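Local coordinates for peptidoglycan synthetase penicillin-binding protein 3 (Bifidobacterium adolescentis, PDB 4YE5), which probably binds penicillin and, as a member of the transpeptidase family, is thought to cross-link peptidoglycan during cell-wall synthesis, at residues V406-M409 with Q410-A414. Sequence-based numbering, arbitrary orientation.
Sequences VNVM and QLTNA
N407 and Q410 grip each other's backbone. OD1 of N407 accepts from Q410 N at 2.9 Å, nearly in line with its C=O. OE1 of Q410 in turn accepts from N407 N at 3.0 Å, that donor sitting 19° out of the plane of the glutamine carbonyl. The short asparagine suits the N-cap because, with CG between its backbone N and carbonyl carbon (chi1 54°), OD1 is turned toward the N-H of Q410 in the first turn, where no preceding turn supplies a carbonyl; glutamine, extended beyond CG, is long enough to return to the residue before the helix. The two amides stack, their planes 30° apart. This reciprocal pair is a capping box at the N-terminal end of helix 408-419, which packs against strands 242-249 and 517-524 of the transpeptidase domain. The first helical bond follows, L411 N to N407 O. One residue on, V408 O accepts from both T412 N (3.0 Å) and T412 OG1 (2.8 Å), which approach from opposite faces of its plane; threonine thus keeps its buried hydroxyl paired, and T520 of strand 517-524 bonds it too. Just before the cap, V406 CG2 lies 4.1 Å from L411 CB. Farther out, NE2 of Q410 donates to the carbonyls of Q370 and E381, which probably helps fix the glutamine amide's rotation.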
loop_
_atom_site.group_PDB
_atom_site.type_symbol
_atom_site.label_atom_id
_atom_site.label_comp_id
_atom_site.label_asym_id
_atom_site.label_seq_id
_atom_site.Cartn_x
_atom_site.Cartn_y
_atom_site.Cartn_z
ATOM N N VAL A 406 3.812 -0.461 17.511
ATOM C CA VAL A 406 3.114 0.227 16.435
ATOM C C VAL A 406 3.736 -0.157 15.092
ATOM O O VAL A 406 4.872 -0.617 15.051
ATOM C CB VAL A 406 3.277 1.745 16.593
ATOM C CG1 VAL A 406 2.843 2.180 17.996
ATOM C CG2 VAL A 406 4.750 2.152 16.343
ATOM N N ASN A 407 3.002 0.030 13.991
ATOM C CA ASN A 407 3.671 0.042 12.690
ATOM C C ASN A 407 3.887 1.481 12.258
ATOM O O ASN A 407 3.420 2.417 12.933
ATOM C CB ASN A 407 2.932 -0.792 11.624
ATOM C CG ASN A 407 1.487 -0.401 11.473
ATOM O OD1 ASN A 407 1.157 0.781 11.326
ATOM N ND2 ASN A 407 0.602 -1.394 11.526
ATOM N N VAL A 408 4.604 1.675 11.157
ATOM C CA VAL A 408 4.925 3.027 10.744
ATOM C C VAL A 408 3.683 3.849 10.383
ATOM O O VAL A 408 3.666 5.071 10.594
ATOM C CB VAL A 408 6.013 3.047 9.607
ATOM C CG1 VAL A 408 5.433 2.621 8.259
ATOM C CG2 VAL A 408 6.655 4.446 9.496
HETATM N N MSE A 409 2.631 3.197 9.871
HETATM C CA MSE A 409 1.419 3.924 9.484
HETATM C C MSE A 409 0.685 4.455 10.724
HETATM O O MSE A 409 0.169 5.578 10.741
HETATM C CB MSE A 409 0.461 3.038 8.663
HETATM C CG MSE A 409 1.014 2.564 7.319
HETATM SE SE MSE A 409 2.074 0.931 7.485
HETATM C CE MSE A 409 0.654 -0.401 7.758
ATOM N N GLN A 410 0.603 3.621 11.753
ATOM C CA GLN A 410 -0.046 4.020 13.000
ATOM C C GLN A 410 0.725 5.153 13.689
ATOM O O GLN A 410 0.135 6.114 14.182
ATOM C CB GLN A 410 -0.113 2.830 13.951
ATOM C CG GLN A 410 -1.095 1.750 13.514
ATOM C CD GLN A 410 -0.995 0.536 14.405
ATOM O OE1 GLN A 410 0.109 0.153 14.799
ATOM N NE2 GLN A 410 -2.141 -0.070 14.747
ATOM N N LEU A 411 2.045 5.039 13.723
ATOM C CA LEU A 411 2.860 6.074 14.351
ATOM C C LEU A 411 2.677 7.404 13.609
ATOM O O LEU A 411 2.521 8.463 14.208
ATOM C CB LEU A 411 4.335 5.658 14.314
ATOM C CG LEU A 411 5.290 6.618 15.023
ATOM C CD1 LEU A 411 4.811 6.831 16.431
ATOM C CD2 LEU A 411 6.711 6.053 15.004
ATOM N N THR A 412 2.667 7.322 12.286
ATOM C CA THR A 412 2.595 8.488 11.443
ATOM C C THR A 412 1.215 9.141 11.579
ATOM O O THR A 412 1.115 10.358 11.655
ATOM C CB THR A 412 2.895 8.117 9.983
ATOM O OG1 THR A 412 4.263 7.696 9.885
ATOM C CG2 THR A 412 2.692 9.309 9.056
ATOM N N ASN A 413 0.159 8.330 11.620
ATOM C CA ASN A 413 -1.175 8.867 11.822
ATOM C C ASN A 413 -1.340 9.531 13.199
ATOM O O ASN A 413 -2.009 10.554 13.315
ATOM C CB ASN A 413 -2.266 7.805 11.629
ATOM C CG ASN A 413 -3.549 8.397 11.056
ATOM O OD1 ASN A 413 -3.508 9.411 10.345
ATOM N ND2 ASN A 413 -4.693 7.774 11.353
ATOM N N ALA A 414 -0.736 8.950 14.228
ATOM C CA ALA A 414 -0.814 9.532 15.579
ATOM C C ALA A 414 -0.139 10.904 15.609
ATOM O O ALA A 414 -0.666 11.867 16.158
ATOM C CB ALA A 414 -0.160 8.591 16.608
#